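Local coordinates for protein ribonucleoside-diphosphate reductase subunit beta (Streptococcus sanguinis, PDB 4N83) that probably provides the precursors for DNA synthesis, as the small, dimanganese-containing subunit of a class Ib ribonucleotide reductase that turns ribonucleotides into deoxyribonucleotides, at residues D42-R45 against K46-H49. Residues are numbered along the deposited sequence; the frame is centred on the assembly and turned at random.
Sequences DDWR and KLSH
A short surface helix, 41-44, gives way to an extended connection, and K46 and L47 fold back on D42-R45 from two directions. The turn begins with a weak backbone hydrogen bond from K46 N to D43 O (3.4 Å). It continues as an inverse gamma turn centred on K46, where L47 N reaches R45 O at 3.2 Å, again in a weak bond. The K46 methylenes CG, CD and CE pass in front of D42 O, CG at 3.4 Å. With CG anti to its carbonyl carbon (chi1 -64°) and the chain extended beyond, K46 runs alongside D42 and points the same way. Lysine suits this place because its methylenes can pass the D42 oxygen while its amino group stays at the surface near the carboxylates of D42 and D43: K46 NZ comes to 4.0 Å from D42 OD1, too long for a salt bridge.

D42, whose carboxylate can serve two cations, is engaged more directly by R45: NH2 forms a salt bridge with OD2 at 3.2 Å. That oxygen is met nearly along its C-O direction, but lies 27° out of the guanidinium plane. Arginine's long chain, extended from CG to NE, lets it reach an exposed carboxylate three residues back. In the ferritin-like, all-helical fold of this subunit, the turn leads from helix 41-44 into the long helix 49-78, with S48 at the N-cap position of the latter. L47 supplies the turn's apolar side: its CD1 alone meets the indole, 3.4 Å from W44 CE3, the side chains crossing at about a right angle, while CB and CG pack against W44 O, a reach that suits leucine. Tryptophan's large ring gives L47 a broad apolar surface and, buried, also packs on V55 and makes a cation-pi contact with K52, both of helix 49-78.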
ATOM      1  N   ASP A  42       1.931 -20.749  26.850  1.00110.98           N
ATOM      2  CA  ASP A  42       1.542 -21.281  28.156  1.00111.41           C
ATOM      3  C   ASP A  42       0.034 -21.532  28.233  1.00111.54           C
ATOM      4  O   ASP A  42      -0.398 -22.542  28.786  1.00113.09           O
ATOM      5  CB  ASP A  42       1.975 -20.323  29.273  1.00110.63           C
ATOM      6  CG  ASP A  42       1.974 -20.979  30.640  1.00111.46           C
ATOM      7  OD1 ASP A  42       1.322 -20.440  31.559  1.00110.93           O
ATOM      8  OD2 ASP A  42       2.624 -22.034  30.798  1.00111.88           O
ATOM      9  N   ASP A  43      -0.757 -20.613  27.675  1.00110.32           N
ATOM     10  CA  ASP A  43      -2.223 -20.727  27.675  1.00110.26           C
ATOM     11  C   ASP A  43      -2.770 -21.439  26.433  1.00110.16           C
ATOM     12  O   ASP A  43      -3.877 -21.981  26.465  1.00109.48           O
ATOM     13  CB  ASP A  43      -2.869 -19.340  27.801  1.00108.65           C
ATOM     14  CG  ASP A  43      -2.857 -18.819  29.226  1.00108.51           C
ATOM     15  OD1 ASP A  43      -3.598 -19.373  30.066  1.00108.96           O
ATOM     16  OD2 ASP A  43      -2.115 -17.855  29.505  1.00107.20           O
ATOM     17  N   TRP A  44      -2.001 -21.425  25.346  1.00110.35           N
ATOM     18  CA  TRP A  44      -2.380 -22.121  24.114  1.00111.71           C
ATOM     19  C   TRP A  44      -2.382 -23.637  24.311  1.00114.16           C
ATOM     20  O   TRP A  44      -3.312 -24.321  23.876  1.00114.69           O
ATOM     21  CB  TRP A  44      -1.436 -21.735  22.965  1.00111.39           C
ATOM     22  CG  TRP A  44      -1.538 -22.614  21.747  1.00111.91           C
ATOM     23  CD1 TRP A  44      -0.548 -23.386  21.210  1.00112.10           C
ATOM     24  CD2 TRP A  44      -2.692 -22.809  20.917  1.00111.89           C
ATOM     25  NE1 TRP A  44      -1.011 -24.046  20.098  1.00112.62           N
ATOM     26  CE2 TRP A  44      -2.324 -23.712  19.896  1.00112.36           C
ATOM     27  CE3 TRP A  44      -3.998 -22.307  20.937  1.00111.26           C
ATOM     28  CZ2 TRP A  44      -3.217 -24.127  18.905  1.00112.35           C
ATOM     29  CZ3 TRP A  44      -4.886 -22.721  19.952  1.00111.12           C
ATOM     30  CH2 TRP A  44      -4.490 -23.620  18.950  1.00111.77           C
ATOM     31  N   ARG A  45      -1.345 -24.153  24.970  1.00116.03           N
ATOM     32  CA  ARG A  45      -1.221 -25.593  25.221  1.00118.13           C
ATOM     33  C   ARG A  45      -2.215 -26.108  26.272  1.00119.04           C
ATOM     34  O   ARG A  45      -2.398 -27.319  26.405  1.00120.25           O
ATOM     35  CB  ARG A  45       0.220 -25.960  25.612  1.00119.36           C
ATOM     36  CG  ARG A  45       0.655 -25.500  26.996  1.00120.55           C
ATOM     37  CD  ARG A  45       2.164 -25.603  27.167  1.00121.07           C
ATOM     38  NE  ARG A  45       2.605 -25.086  28.465  1.00121.75           N
ATOM     39  CZ  ARG A  45       2.569 -25.763  29.613  1.00122.74           C
ATOM     40  NH1 ARG A  45       2.112 -27.013  29.661  1.00123.85           N
ATOM     41  NH2 ARG A  45       2.997 -25.183  30.730  1.00122.70           N
ATOM     42  N   LYS A  46      -2.850 -25.196  27.010  1.00118.71           N
ATOM     43  CA  LYS A  46      -3.934 -25.550  27.931  1.00119.88           C
ATOM     44  C   LYS A  46      -5.290 -25.508  27.215  1.00119.00           C
ATOM     45  O   LYS A  46      -6.209 -24.803  27.640  1.00118.16           O
ATOM     46  CB  LYS A  46      -3.949 -24.603  29.138  1.00120.47           C
ATOM     47  CG  LYS A  46      -2.710 -24.678  30.015  1.00121.37           C
ATOM     48  CD  LYS A  46      -2.780 -23.660  31.143  1.00121.18           C
ATOM     49  CE  LYS A  46      -1.506 -23.651  31.970  1.00122.01           C
ATOM     50  NZ  LYS A  46      -1.595 -22.706  33.118  1.00122.22           N
ATOM     51  N   LEU A  47      -5.397 -26.263  26.123  1.00118.41           N
ATOM     52  CA  LEU A  47      -6.632 -26.362  25.341  1.00117.59           C
ATOM     53  C   LEU A  47      -6.780 -27.771  24.771  1.00118.03           C
ATOM     54  O   LEU A  47      -5.786 -28.443  24.490  1.00117.59           O
ATOM     55  CB  LEU A  47      -6.635 -25.346  24.193  1.00115.74           C
ATOM     56  CG  LEU A  47      -6.627 -23.851  24.532  1.00114.18           C
ATOM     57  CD1 LEU A  47      -6.418 -23.038  23.266  1.00112.32           C
ATOM     58  CD2 LEU A  47      -7.910 -23.418  25.226  1.00114.79           C
ATOM     59  N   SER A  48      -8.023 -28.208  24.596  1.00118.11           N
ATOM     60  CA  SER A  48      -8.311 -29.532  24.048  1.00119.31           C
ATOM     61  C   SER A  48      -8.206 -29.531  22.521  1.00118.54           C
ATOM     62  O   SER A  48      -8.000 -28.482  21.906  1.00116.04           O
ATOM     63  CB  SER A  48      -9.710 -29.983  24.475  1.00120.41           C
ATOM     64  OG  SER A  48     -10.695 -29.055  24.054  1.00119.23           O
ATOM     65  N   HIS A  49      -8.344 -30.711  21.920  1.00119.80           N
ATOM     66  CA  HIS A  49      -8.366 -30.845  20.460  1.00119.57           C
ATOM     67  C   HIS A  49      -9.602 -30.189  19.841  1.00119.68           C
ATOM     68  O   HIS A  49      -9.568 -29.762  18.689  1.00118.35           O
ATOM     69  CB  HIS A  49      -8.312 -32.318  20.047  1.00121.03           C
ATOM     70  CG  HIS A  49      -6.986 -32.966  20.289  1.00121.50           C
ATOM     71  ND1 HIS A  49      -6.809 -33.985  21.199  1.00122.97           N
ATOM     72  CD2 HIS A  49      -5.770 -32.739  19.738  1.00120.67           C
ATOM     73  CE1 HIS A  49      -5.543 -34.358  21.198  1.00123.05           C
ATOM     74  NE2 HIS A  49      -4.891 -33.618  20.321  1.00121.88           N
TER